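Local coordinates for protein separin (Saccharomyces cerevisiae, PDB 5U1T) that cleaves the cohesin subunit Scc1 at the onset of anaphase as a caspase-like cysteine protease, and so drives chromosome segregation, at residues A[114-119]-A[131-136]; A[458-463]-A[496-501]; A[1196-1201]-A[1217-1222]; A[1225-1230]-A[1577-1582]. One frame throughout, in Å; residues are numbered along the deposited sequence.

In the fold
The four contacts follow one another along the chain, and none nests in or crosses another. Interaction 1 closes a short loop between helices 113-117 and 129-142 near the N terminus. Interaction 2 joins the loop after helix 448-458 to the loop before helix 501-509, enclosing helix 470-485. Their centres lie about 25 Å apart. The other two contacts are on the opposite side of the chain's centre. Interaction 3 joins helix 1180-1198 to helix 1209-1237. Interaction 4 opens on the same helix and spans 346 residues to the loop before strand 1585-1589. Interactions 3 and 4 touch where Leu1580 packs on Arg1219 and Leu1222.

Interaction 1 (A[114-119]-A[131-136]); sequences KNILLA and NLKILA
Lys133 makes the hydrogen bonds of this contact. With CG anti to the carbonyl carbon (chi1 -65°) and the rest extended, its side chain carries NZ from helix 129-142 across to the short helix 113-117. NZ donates to Leu117 O at 2.5 Å and to Ala119 O at 2.9 Å. It sits well above the carbonyl plane of Leu117, 48° out of it, and closer to that of Ala119. A third bond goes to Tyr163 O, so three backbone carbonyls hold the buried ammonium group. The methylenes CD and CE pass beside the carbonyl oxygens of Ile116 and Leu117.

The apolar contacts come from the two helices themselves. Ile116 CG2 meets Leu132 CD2 at 3.9 Å, and these two side chains cross at about a right angle. The same methyl is 4.3 Å from Ala136 CB. Leu117 CD2 also comes to 4.3 Å from Ala136 CB. Ile98 of helix 91-103 touches both Ile116 and Leu132. Ile134 and Leu135 of the longer helix pack on a chain of another protein.

A short helix thus packs on a longer one, with a lysine bonded to backbone carbonyls at and just past the end of the short helix, within the all-helical part of separase.

Interaction 2 (A[458-463]-A[496-501]); sequences LFNVYC and FSNSSE
The rings of Phe459 and Phe496 meet obliquely, with their planes at 64° and centroids 5.4 Å apart. Phe459 CD2 lies 3.8 Å from Phe496 CB. Phe459 CE2 comes to 4.0 Å from Ser499 OG. Phe455 joins the group, edge-to-face with Phe496. The Tyr462 ring carries Val461 CG1 over one face, set toward the rim. At its edge, near the ring plane, stands Asn498 ND2, 3.7 Å from Tyr462 CD2. The amide nitrogens of Asn460 and Asn498 are modelled too close, so the mutual arrangement of these two groups is doubtful.

Between the rings the two loops are joined by backbone. Val461 N donates to Asn498 O at 3.0 Å and 166°. Asn460 forms an Asx turn just beside this bond. Its CG is anti to the backbone N (chi1 179°), and OD1 accepts from Tyr462 N at 3.1 Å. With an alanine at Asn460, Tyr462 N would probably lose this acceptor and the turn beside Asn498 would be less firmly held. In the other loop, Ser499 OG donates to Phe496 O from above the carbonyl plane. Ser500 is the N-cap of helix 501-509: its OG bonds to Met503 N and also to His66. Val461 CG2 packs 4.1 Å from Ser500 CB. Asn498 OD1 takes a bond from Lys63.

Interaction 3 (A[1196-1201]-A[1217-1222]); sequences QTTSVE and TTRYDL
Thr1197 points from helix 1180-1198 at helix 1209-1237. This is a helix-to-helix contact in the C50 protease domain. The side chain of the next residue, Thr1198, lies about 4 Å from that of Cys1497, the active-site cysteine assigned by similarity.

Thr1197 CB is 4.0 Å from Arg1219 NE. With chi1 at 61°, OG1 lies between the backbone N and the carbonyl carbon. There it accepts a bond from Arg1219 NE at 3.1 Å and 159°. OG1 lies almost in the guanidinium plane, at its edge. The same oxygen bonds to Ser1194 O, one turn back along its helix. Arg1219 also reaches that residue, since its NH2 bonds to Ser1194 OG. The arginine chain is bent at chi3 (89°), which turns its edge to the threonine.

The other branch, CG2, faces the apolar groups. It meets Thr1218 CG2 at 3.8 Å. It also meets Leu1222 CD1 tip to tip at 4.0 Å.

The backbone of the threonine is held as well, by Trp1215 NE1 on Thr1197 O. Just beyond it, Ser1199 OG donates to Gln1196 O at 3.1 Å, in the carbonyl plane.

Interaction 4 (A[1225-1230]-A[1577-1582]); sequences RMQQLL and LRYLNG
Tyr1579 lays one face of its ring against Gln1227. Gln1227 CB sits 3.6 Å from the ring centroid and 20° off the ring normal, a CH-pi contact. Gln1227 CG is anti to the backbone N (chi1 169°) and the chain is extended, which carries the amide along the ring to the phenol end. There NE2 donates to Tyr1579 OH at 3.0 Å. The bond is weak, bent to 129°.

Leu1230, one turn further along helix 1209-1237, slides past the ring in the opposite direction. Its CD1 is 3.8 Å from Tyr1579 CD2. Met1226 SD touches the base of the tyrosine, 4.1 Å from Tyr1579 CB. The methionine chain is bent at chi3, and Met1226 CE comes to 4.2 Å from Leu1580 CD2. Replacing Tyr1579 by alanine would probably open a gap between helix 1209-1237 and the loop and leave the Gln1227 amide free to turn.

Asp1223 of the same helix accepts from the backbone N of both Tyr1579 and Leu1580, fixing the loop before strand 1585-1589. With only one weak polar bond between the side chains, the tyrosine is held here mainly by the CH-pi contact over its face and by apolar contacts with Leu1230 and Met1226.

Interaction 1 (A[114-119]-A[131-136])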
loop_
_atom_site.group_PDB
_atom_site.type_symbol
_atom_site.label_atom_id
_atom_site.label_comp_id
_atom_site.label_asym_id
_atom_site.label_seq_id
_atom_site.Cartn_x
_atom_site.Cartn_y
_atom_site.Cartn_z
ATOM N N LYS A 114 -43.482 40.710 -30.191
ATOM C CA LYS A 114 -43.187 40.005 -31.428
ATOM C C LYS A 114 -42.229 38.856 -31.145
ATOM O O LYS A 114 -42.301 37.798 -31.775
ATOM C CB LYS A 114 -42.614 40.982 -32.460
ATOM C CG LYS A 114 -41.876 40.360 -33.629
ATOM C CD LYS A 114 -40.503 41.012 -33.730
ATOM C CE LYS A 114 -39.694 40.507 -34.904
ATOM N NZ LYS A 114 -38.308 41.066 -34.830
ATOM N N ASN A 115 -41.347 39.072 -30.172
ATOM C CA ASN A 115 -40.381 38.059 -29.754
ATOM C C ASN A 115 -41.058 36.872 -29.023
ATOM O O ASN A 115 -40.678 35.720 -29.212
ATOM C CB ASN A 115 -39.302 38.697 -28.863
ATOM C CG ASN A 115 -38.384 39.676 -29.618
ATOM O OD1 ASN A 115 -38.075 39.493 -30.801
ATOM N ND2 ASN A 115 -37.916 40.702 -28.909
ATOM N N ILE A 116 -42.057 37.175 -28.195
ATOM C CA ILE A 116 -42.942 36.180 -27.598
ATOM C C ILE A 116 -43.615 35.322 -28.667
ATOM O O ILE A 116 -43.482 34.093 -28.668
ATOM C CB ILE A 116 -44.035 36.850 -26.736
ATOM C CG1 ILE A 116 -43.401 37.675 -25.612
ATOM C CG2 ILE A 116 -45.041 35.830 -26.204
ATOM C CD1 ILE A 116 -42.319 36.949 -24.817
ATOM N N LEU A 117 -44.320 35.985 -29.578
ATOM C CA LEU A 117 -45.051 35.328 -30.653
ATOM C C LEU A 117 -44.234 34.332 -31.466
ATOM O O LEU A 117 -44.715 33.258 -31.776
ATOM C CB LEU A 117 -45.642 36.386 -31.600
ATOM C CG LEU A 117 -46.764 37.235 -31.011
ATOM C CD1 LEU A 117 -47.182 38.320 -31.979
ATOM C CD2 LEU A 117 -47.948 36.369 -30.629
ATOM N N LEU A 118 -43.007 34.669 -31.829
ATOM C CA LEU A 118 -42.228 33.739 -32.635
ATOM C C LEU A 118 -41.209 32.924 -31.806
ATOM O O LEU A 118 -40.247 32.382 -32.350
ATOM C CB LEU A 118 -41.524 34.491 -33.767
ATOM C CG LEU A 118 -42.423 35.379 -34.647
ATOM C CD1 LEU A 118 -41.670 35.975 -35.815
ATOM C CD2 LEU A 118 -43.623 34.618 -35.169
ATOM N N ALA A 119 -41.428 32.796 -30.499
ATOM C CA ALA A 119 -40.569 31.933 -29.677
ATOM C C ALA A 119 -40.811 30.467 -29.953
ATOM O O ALA A 119 -41.951 30.019 -30.013
ATOM C CB ALA A 119 -40.780 32.211 -28.201
ATOM N N ASN A 131 -50.294 29.401 -24.127
ATOM C CA ASN A 131 -51.199 30.351 -23.508
ATOM C C ASN A 131 -50.599 31.752 -23.417
ATOM O O ASN A 131 -51.338 32.742 -23.420
ATOM C CB ASN A 131 -51.628 29.858 -22.131
ATOM C CG ASN A 131 -52.327 28.511 -22.196
ATOM O OD1 ASN A 131 -53.258 28.299 -22.995
ATOM N ND2 ASN A 131 -51.856 27.574 -21.383
ATOM N N LEU A 132 -49.271 31.847 -23.349
ATOM C CA LEU A 132 -48.621 33.153 -23.308
ATOM C C LEU A 132 -48.895 33.915 -24.610
ATOM O O LEU A 132 -49.268 35.078 -24.596
ATOM C CB LEU A 132 -47.108 33.002 -23.071
ATOM C CG LEU A 132 -46.341 34.293 -22.740
ATOM C CD1 LEU A 132 -46.811 34.918 -21.420
ATOM C CD2 LEU A 132 -44.828 34.073 -22.735
ATOM N N LYS A 133 -48.727 33.227 -25.730
ATOM C CA LYS A 133 -48.934 33.806 -27.036
ATOM C C LYS A 133 -50.389 34.278 -27.247
ATOM O O LYS A 133 -50.642 35.327 -27.867
ATOM C CB LYS A 133 -48.526 32.792 -28.105
ATOM C CG LYS A 133 -47.043 32.468 -28.098
ATOM C CD LYS A 133 -46.592 31.734 -29.353
ATOM C CE LYS A 133 -45.094 31.427 -29.322
ATOM N NZ LYS A 133 -44.612 30.979 -30.656
ATOM N N ILE A 134 -51.341 33.510 -26.716
ATOM C CA ILE A 134 -52.748 33.878 -26.785
ATOM C C ILE A 134 -52.980 35.161 -25.980
ATOM O O ILE A 134 -53.757 36.035 -26.398
ATOM C CB ILE A 134 -53.684 32.718 -26.275
ATOM C CG1 ILE A 134 -53.592 31.498 -27.192
ATOM C CG2 ILE A 134 -55.131 33.167 -26.217
ATOM C CD1 ILE A 134 -54.399 30.336 -26.732
ATOM N N LEU A 135 -52.308 35.289 -24.839
ATOM C CA LEU A 135 -52.422 36.510 -24.044
ATOM C C LEU A 135 -51.802 37.696 -24.798
ATOM O O LEU A 135 -52.343 38.801 -24.792
ATOM C CB LEU A 135 -51.772 36.333 -22.674
ATOM C CG LEU A 135 -52.376 35.217 -21.802
ATOM C CD1 LEU A 135 -51.486 34.846 -20.590
ATOM C CD2 LEU A 135 -53.742 35.629 -21.340
ATOM N N ALA A 136 -50.681 37.448 -25.463
ATOM C CA ALA A 136 -50.028 38.475 -26.244
ATOM C C ALA A 136 -50.915 38.895 -27.410
ATOM O O ALA A 136 -50.989 40.085 -27.748
ATOM C CB ALA A 136 -48.674 37.992 -26.739
#

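Interaction 2 (A[458-463]-A[496-501])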
loop_
_atom_site.group_PDB
_atom_site.type_symbol
_atom_site.label_atom_id
_atom_site.label_comp_id
_atom_site.label_asym_id
_atom_site.label_seq_id
_atom_site.Cartn_x
_atom_site.Cartn_y
_atom_site.Cartn_z
ATOM N N LEU A 458 -21.951 27.499 -23.365
ATOM C CA LEU A 458 -22.199 26.123 -23.017
ATOM C C LEU A 458 -22.395 25.978 -21.535
ATOM O O LEU A 458 -23.221 25.234 -21.098
ATOM C CB LEU A 458 -21.037 25.263 -23.469
ATOM C CG LEU A 458 -20.972 23.772 -23.183
ATOM C CD1 LEU A 458 -20.940 23.536 -21.701
ATOM C CD2 LEU A 458 -22.071 22.988 -23.830
ATOM N N PHE A 459 -21.621 26.687 -20.748
ATOM C CA PHE A 459 -21.784 26.581 -19.314
ATOM C C PHE A 459 -22.906 27.515 -18.937
ATOM O O PHE A 459 -22.694 28.663 -18.540
ATOM C CB PHE A 459 -20.486 26.889 -18.574
ATOM C CG PHE A 459 -20.460 26.381 -17.176
ATOM C CD1 PHE A 459 -20.262 25.040 -16.923
ATOM C CD2 PHE A 459 -20.641 27.244 -16.110
ATOM C CE1 PHE A 459 -20.234 24.552 -15.615
ATOM C CE2 PHE A 459 -20.615 26.771 -14.800
ATOM C CZ PHE A 459 -20.416 25.424 -14.556
ATOM N N ASN A 460 -24.114 26.990 -19.095
ATOM C CA ASN A 460 -25.345 27.774 -19.019
ATOM C C ASN A 460 -26.455 26.897 -18.481
ATOM O O ASN A 460 -26.668 25.801 -18.989
ATOM C CB ASN A 460 -25.707 28.340 -20.414
ATOM C CG ASN A 460 -27.003 29.145 -20.425
ATOM O OD1 ASN A 460 -28.088 28.597 -20.648
ATOM N ND2 ASN A 460 -26.883 30.459 -20.222
ATOM N N VAL A 461 -27.162 27.383 -17.465
ATOM C CA VAL A 461 -28.168 26.578 -16.781
ATOM C C VAL A 461 -29.314 26.021 -17.659
ATOM O O VAL A 461 -29.836 24.952 -17.336
ATOM C CB VAL A 461 -28.795 27.369 -15.620
ATOM C CG1 VAL A 461 -29.701 28.425 -16.129
ATOM C CG2 VAL A 461 -29.564 26.449 -14.711
ATOM N N TYR A 462 -29.713 26.682 -18.752
ATOM C CA TYR A 462 -30.831 26.146 -19.532
ATOM C C TYR A 462 -30.359 24.913 -20.283
ATOM O O TYR A 462 -31.161 24.153 -20.813
ATOM C CB TYR A 462 -31.453 27.194 -20.497
ATOM C CG TYR A 462 -32.159 28.293 -19.744
ATOM C CD1 TYR A 462 -33.411 28.074 -19.170
ATOM C CD2 TYR A 462 -31.558 29.524 -19.554
ATOM C CE1 TYR A 462 -34.051 29.065 -18.447
ATOM C CE2 TYR A 462 -32.168 30.500 -18.830
ATOM C CZ TYR A 462 -33.421 30.282 -18.285
ATOM O OH TYR A 462 -34.039 31.283 -17.562
ATOM N N CYS A 463 -29.054 24.693 -20.296
ATOM C CA CYS A 463 -28.519 23.438 -20.816
ATOM C C CYS A 463 -28.892 22.212 -19.957
ATOM O O CYS A 463 -28.814 21.087 -20.439
ATOM C CB CYS A 463 -27.002 23.534 -20.964
ATOM S SG CYS A 463 -26.460 24.407 -22.453
ATOM N N PHE A 496 -19.379 32.338 -13.526
ATOM C CA PHE A 496 -19.924 32.253 -14.866
ATOM C C PHE A 496 -21.358 32.723 -14.938
ATOM O O PHE A 496 -22.169 32.412 -14.067
ATOM C CB PHE A 496 -19.788 30.841 -15.388
ATOM C CG PHE A 496 -18.360 30.441 -15.595
ATOM C CD1 PHE A 496 -17.654 30.912 -16.690
ATOM C CD2 PHE A 496 -17.704 29.623 -14.670
ATOM C CE1 PHE A 496 -16.346 30.549 -16.883
ATOM C CE2 PHE A 496 -16.391 29.267 -14.856
ATOM C CZ PHE A 496 -15.712 29.725 -15.965
ATOM N N SER A 497 -21.641 33.495 -15.982
ATOM C CA SER A 497 -22.942 34.127 -16.166
ATOM C C SER A 497 -24.015 33.138 -16.572
ATOM O O SER A 497 -23.765 32.218 -17.353
ATOM C CB SER A 497 -22.843 35.236 -17.204
ATOM O OG SER A 497 -22.374 34.746 -18.451
ATOM N N ASN A 498 -25.199 33.326 -16.037
ATOM C CA ASN A 498 -26.347 32.493 -16.301
ATOM C C ASN A 498 -26.124 31.020 -16.044
ATOM O O ASN A 498 -26.331 30.193 -16.888
ATOM C CB ASN A 498 -26.932 32.764 -17.689
ATOM C CG ASN A 498 -28.291 32.135 -17.900
ATOM O OD1 ASN A 498 -29.053 31.989 -16.982
ATOM N ND2 ASN A 498 -28.588 31.762 -19.102
ATOM N N SER A 499 -25.670 30.712 -14.850
ATOM C CA SER A 499 -25.497 29.320 -14.432
ATOM C C SER A 499 -25.926 29.181 -12.983
ATOM O O SER A 499 -25.929 30.168 -12.232
ATOM C CB SER A 499 -24.047 28.862 -14.612
ATOM O OG SER A 499 -23.158 29.722 -13.921
ATOM N N SER A 500 -26.279 27.960 -12.588
ATOM C CA SER A 500 -26.728 27.686 -11.236
ATOM C C SER A 500 -25.617 27.638 -10.208
ATOM O O SER A 500 -24.427 27.605 -10.521
ATOM C CB SER A 500 -27.454 26.356 -11.192
ATOM O OG SER A 500 -26.545 25.330 -11.520
ATOM N N GLU A 501 -26.050 27.622 -8.960
ATOM C CA GLU A 501 -25.200 27.394 -7.815
ATOM C C GLU A 501 -24.582 26.011 -7.909
ATOM O O GLU A 501 -23.382 25.835 -7.717
ATOM C CB GLU A 501 -26.020 27.515 -6.543
ATOM C CG GLU A 501 -25.248 27.306 -5.315
ATOM C CD GLU A 501 -26.095 27.458 -4.078
ATOM O OE1 GLU A 501 -26.706 26.460 -3.627
ATOM O OE2 GLU A 501 -26.147 28.592 -3.560
#

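Interaction 3 (A[1196-1201]-A[1217-1222])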
loop_
_atom_site.group_PDB
_atom_site.type_symbol
_atom_site.label_atom_id
_atom_site.label_comp_id
_atom_site.label_asym_id
_atom_site.label_seq_id
_atom_site.Cartn_x
_atom_site.Cartn_y
_atom_site.Cartn_z
ATOM N N GLN A 1196 32.781 1.292 32.353
ATOM C CA GLN A 1196 32.520 2.640 32.829
ATOM C C GLN A 1196 33.760 3.342 33.401
ATOM O O GLN A 1196 34.050 4.486 33.042
ATOM C CB GLN A 1196 31.429 2.584 33.885
ATOM C CG GLN A 1196 31.339 3.799 34.725
ATOM C CD GLN A 1196 30.390 4.774 34.115
ATOM O OE1 GLN A 1196 29.298 4.381 33.680
ATOM N NE2 GLN A 1196 30.790 6.050 34.040
ATOM N N THR A 1197 34.489 2.660 34.282
ATOM C CA THR A 1197 35.673 3.239 34.934
ATOM C C THR A 1197 36.741 3.605 33.917
ATOM O O THR A 1197 37.676 4.344 34.204
ATOM C CB THR A 1197 36.304 2.268 35.954
ATOM O OG1 THR A 1197 36.721 1.077 35.277
ATOM C CG2 THR A 1197 35.321 1.912 37.058
ATOM N N THR A 1198 36.567 3.077 32.715
ATOM C CA THR A 1198 37.581 3.115 31.694
ATOM C C THR A 1198 37.426 4.334 30.770
ATOM O O THR A 1198 38.423 4.884 30.294
ATOM C CB THR A 1198 37.541 1.786 30.917
ATOM O OG1 THR A 1198 38.648 0.969 31.328
ATOM C CG2 THR A 1198 37.538 1.989 29.420
ATOM N N SER A 1199 36.183 4.778 30.571
ATOM C CA SER A 1199 35.856 5.858 29.642
ATOM C C SER A 1199 36.509 7.200 29.971
ATOM O O SER A 1199 36.487 7.658 31.117
ATOM C CB SER A 1199 34.343 6.057 29.586
ATOM O OG SER A 1199 33.880 6.593 30.812
ATOM N N VAL A 1200 37.055 7.835 28.937
ATOM C CA VAL A 1200 37.740 9.122 29.062
ATOM C C VAL A 1200 36.888 10.200 29.735
ATOM O O VAL A 1200 37.437 11.102 30.370
ATOM C CB VAL A 1200 38.210 9.642 27.682
ATOM C CG1 VAL A 1200 39.260 8.714 27.103
ATOM C CG2 VAL A 1200 37.032 9.779 26.723
ATOM N N GLU A 1201 35.560 10.101 29.604
ATOM C CA GLU A 1201 34.654 10.967 30.354
ATOM C C GLU A 1201 34.987 10.923 31.842
ATOM O O GLU A 1201 35.152 11.965 32.478
ATOM C CB GLU A 1201 33.195 10.566 30.137
ATOM C CG GLU A 1201 32.433 11.465 29.159
ATOM C CD GLU A 1201 30.909 11.331 29.298
ATOM O OE1 GLU A 1201 30.451 10.831 30.355
ATOM O OE2 GLU A 1201 30.174 11.724 28.356
ATOM N N THR A 1217 40.365 1.985 44.177
ATOM C CA THR A 1217 39.585 1.178 45.089
ATOM C C THR A 1217 38.525 0.437 44.312
ATOM O O THR A 1217 38.351 -0.775 44.490
ATOM C CB THR A 1217 38.924 2.026 46.160
ATOM O OG1 THR A 1217 39.926 2.478 47.077
ATOM C CG2 THR A 1217 37.881 1.212 46.903
ATOM N N THR A 1218 37.838 1.173 43.439
ATOM C CA THR A 1218 36.740 0.630 42.653
ATOM C C THR A 1218 37.189 -0.478 41.699
ATOM O O THR A 1218 36.503 -1.492 41.582
ATOM C CB THR A 1218 36.018 1.751 41.841
ATOM O OG1 THR A 1218 35.242 2.573 42.729
ATOM C CG2 THR A 1218 35.096 1.162 40.778
ATOM N N ARG A 1219 38.324 -0.295 41.020
ATOM C CA ARG A 1219 38.784 -1.303 40.063
ATOM C C ARG A 1219 39.353 -2.540 40.767
ATOM O O ARG A 1219 39.135 -3.668 40.318
ATOM C CB ARG A 1219 39.818 -0.721 39.102
ATOM C CG ARG A 1219 39.296 0.421 38.262
ATOM C CD ARG A 1219 40.041 0.528 36.960
ATOM N NE ARG A 1219 39.429 -0.296 35.928
ATOM C CZ ARG A 1219 40.040 -1.311 35.334
ATOM N NH1 ARG A 1219 41.275 -1.614 35.685
ATOM N NH2 ARG A 1219 39.421 -2.020 34.393
ATOM N N TYR A 1220 40.073 -2.349 41.866
ATOM C CA TYR A 1220 40.560 -3.493 42.639
ATOM C C TYR A 1220 39.366 -4.273 43.203
ATOM O O TYR A 1220 39.418 -5.493 43.388
ATOM C CB TYR A 1220 41.498 -3.042 43.765
ATOM C CG TYR A 1220 42.977 -3.131 43.427
ATOM C CD1 TYR A 1220 43.643 -2.070 42.817
ATOM C CD2 TYR A 1220 43.723 -4.281 43.745
ATOM C CE1 TYR A 1220 45.020 -2.140 42.522
ATOM C CE2 TYR A 1220 45.106 -4.363 43.453
ATOM C CZ TYR A 1220 45.748 -3.280 42.830
ATOM O OH TYR A 1220 47.107 -3.355 42.532
ATOM N N ASP A 1221 38.281 -3.555 43.456
ATOM C CA ASP A 1221 37.067 -4.151 43.981
ATOM C C ASP A 1221 36.294 -4.908 42.917
ATOM O O ASP A 1221 35.719 -5.968 43.164
ATOM C CB ASP A 1221 36.187 -3.072 44.571
ATOM C CG ASP A 1221 35.237 -3.617 45.567
ATOM O OD1 ASP A 1221 34.146 -4.076 45.161
ATOM O OD2 ASP A 1221 35.606 -3.615 46.757
ATOM N N LEU A 1222 36.265 -4.328 41.731
ATOM C CA LEU A 1222 35.662 -4.961 40.580
ATOM C C LEU A 1222 36.440 -6.216 40.219
ATOM O O LEU A 1222 35.854 -7.219 39.815
ATOM C CB LEU A 1222 35.617 -3.980 39.403
ATOM C CG LEU A 1222 34.494 -2.952 39.459
ATOM C CD1 LEU A 1222 34.694 -1.841 38.422
ATOM C CD2 LEU A 1222 33.165 -3.663 39.246
#

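Interaction 4 (A[1225-1230]-A[1577-1582])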
loop_
_atom_site.group_PDB
_atom_site.type_symbol
_atom_site.label_atom_id
_atom_site.label_comp_id
_atom_site.label_asym_id
_atom_site.label_seq_id
_atom_site.Cartn_x
_atom_site.Cartn_y
_atom_site.Cartn_z
ATOM N N ARG A 1225 35.475 -8.972 42.749
ATOM C CA ARG A 1225 34.136 -9.453 42.461
ATOM C C ARG A 1225 34.170 -10.452 41.310
ATOM O O ARG A 1225 33.502 -11.488 41.369
ATOM C CB ARG A 1225 33.209 -8.295 42.139
ATOM C CG ARG A 1225 32.845 -7.464 43.341
ATOM C CD ARG A 1225 31.994 -6.261 42.937
ATOM N NE ARG A 1225 30.970 -6.579 41.938
ATOM C CZ ARG A 1225 30.198 -5.669 41.340
ATOM N NH1 ARG A 1225 30.327 -4.380 41.637
ATOM N NH2 ARG A 1225 29.288 -6.041 40.444
ATOM N N MET A 1226 34.966 -10.164 40.278
ATOM C CA MET A 1226 35.046 -11.079 39.141
ATOM C C MET A 1226 35.776 -12.380 39.474
ATOM O O MET A 1226 35.344 -13.467 39.071
ATOM C CB MET A 1226 35.725 -10.438 37.944
ATOM C CG MET A 1226 35.712 -11.393 36.768
ATOM S SD MET A 1226 36.309 -10.717 35.229
ATOM C CE MET A 1226 35.062 -9.461 34.905
ATOM N N GLN A 1227 36.886 -12.267 40.189
ATOM C CA GLN A 1227 37.590 -13.443 40.671
ATOM C C GLN A 1227 36.675 -14.352 41.496
ATOM O O GLN A 1227 36.712 -15.572 41.363
ATOM C CB GLN A 1227 38.791 -13.040 41.518
ATOM C CG GLN A 1227 39.408 -14.211 42.281
ATOM C CD GLN A 1227 40.600 -13.811 43.120
ATOM O OE1 GLN A 1227 40.539 -12.855 43.900
ATOM N NE2 GLN A 1227 41.704 -14.541 42.962
ATOM N N GLN A 1228 35.856 -13.744 42.346
ATOM C CA GLN A 1228 34.959 -14.495 43.197
ATOM C C GLN A 1228 33.905 -15.212 42.367
ATOM O O GLN A 1228 33.598 -16.368 42.628
ATOM C CB GLN A 1228 34.309 -13.581 44.228
ATOM C CG GLN A 1228 35.071 -13.513 45.537
ATOM C CD GLN A 1228 34.720 -12.277 46.352
ATOM O OE1 GLN A 1228 33.874 -11.462 45.944
ATOM N NE2 GLN A 1228 35.381 -12.113 47.499
ATOM N N LEU A 1229 33.365 -14.538 41.362
ATOM C CA LEU A 1229 32.339 -15.132 40.518
ATOM C C LEU A 1229 32.873 -16.358 39.781
ATOM O O LEU A 1229 32.204 -17.385 39.689
ATOM C CB LEU A 1229 31.810 -14.099 39.519
ATOM C CG LEU A 1229 30.801 -14.547 38.462
ATOM C CD1 LEU A 1229 29.523 -15.065 39.111
ATOM C CD2 LEU A 1229 30.494 -13.401 37.521
ATOM N N LEU A 1230 34.088 -16.247 39.261
ATOM C CA LEU A 1230 34.710 -17.360 38.551
ATOM C C LEU A 1230 35.019 -18.504 39.514
ATOM O O LEU A 1230 34.918 -19.692 39.171
ATOM C CB LEU A 1230 35.982 -16.899 37.852
ATOM C CG LEU A 1230 35.851 -15.849 36.758
ATOM C CD1 LEU A 1230 37.249 -15.411 36.349
ATOM C CD2 LEU A 1230 35.111 -16.440 35.581
ATOM N N LEU A 1577 45.990 -6.049 37.651
ATOM C CA LEU A 1577 44.637 -6.465 37.906
ATOM C C LEU A 1577 44.570 -7.732 37.127
ATOM O O LEU A 1577 44.502 -7.732 35.926
ATOM C CB LEU A 1577 43.640 -5.442 37.426
ATOM C CG LEU A 1577 43.615 -4.261 38.379
ATOM C CD1 LEU A 1577 42.322 -3.505 38.273
ATOM C CD2 LEU A 1577 43.807 -4.730 39.796
ATOM N N ARG A 1578 44.645 -8.846 37.823
ATOM C CA ARG A 1578 44.664 -10.124 37.153
ATOM C C ARG A 1578 43.395 -10.545 36.466
ATOM O O ARG A 1578 43.446 -11.370 35.591
ATOM C CB ARG A 1578 45.162 -11.215 38.081
ATOM C CG ARG A 1578 46.623 -11.043 38.448
ATOM C CD ARG A 1578 47.121 -12.165 39.335
ATOM N NE ARG A 1578 48.501 -11.956 39.739
ATOM C CZ ARG A 1578 49.139 -12.727 40.606
ATOM N NH1 ARG A 1578 50.391 -12.465 40.924
ATOM N NH2 ARG A 1578 48.521 -13.756 41.153
ATOM N N TYR A 1579 42.257 -10.004 36.855
ATOM C CA TYR A 1579 41.037 -10.396 36.161
ATOM C C TYR A 1579 40.480 -9.286 35.272
ATOM O O TYR A 1579 40.303 -9.519 34.086
ATOM C CB TYR A 1579 39.974 -10.877 37.161
ATOM C CG TYR A 1579 40.462 -12.062 37.948
ATOM C CD1 TYR A 1579 41.215 -11.881 39.096
ATOM C CD2 TYR A 1579 40.232 -13.363 37.508
ATOM C CE1 TYR A 1579 41.704 -12.950 39.794
ATOM C CE2 TYR A 1579 40.712 -14.446 38.211
ATOM C CZ TYR A 1579 41.441 -14.232 39.359
ATOM O OH TYR A 1579 41.934 -15.289 40.097
ATOM N N LEU A 1580 40.208 -8.100 35.818
ATOM C CA LEU A 1580 39.651 -7.008 35.000
ATOM C C LEU A 1580 40.466 -6.760 33.724
ATOM O O LEU A 1580 39.901 -6.455 32.678
ATOM C CB LEU A 1580 39.546 -5.699 35.794
ATOM C CG LEU A 1580 38.395 -5.495 36.784
ATOM C CD1 LEU A 1580 38.303 -4.040 37.207
ATOM C CD2 LEU A 1580 37.052 -5.994 36.243
ATOM N N ASN A 1581 41.788 -6.919 33.813
ATOM C CA ASN A 1581 42.649 -6.783 32.644
ATOM C C ASN A 1581 43.168 -8.122 32.110
ATOM O O ASN A 1581 43.022 -8.408 30.913
ATOM C CB ASN A 1581 43.816 -5.852 32.967
ATOM C CG ASN A 1581 43.434 -4.386 32.854
ATOM O OD1 ASN A 1581 42.798 -3.977 31.889
ATOM N ND2 ASN A 1581 43.814 -3.595 33.850
ATOM N N GLY A 1582 43.746 -8.941 32.996
ATOM C CA GLY A 1582 44.335 -10.226 32.628
ATOM C C GLY A 1582 43.404 -11.305 32.063
ATOM O O GLY A 1582 43.853 -12.188 31.327
#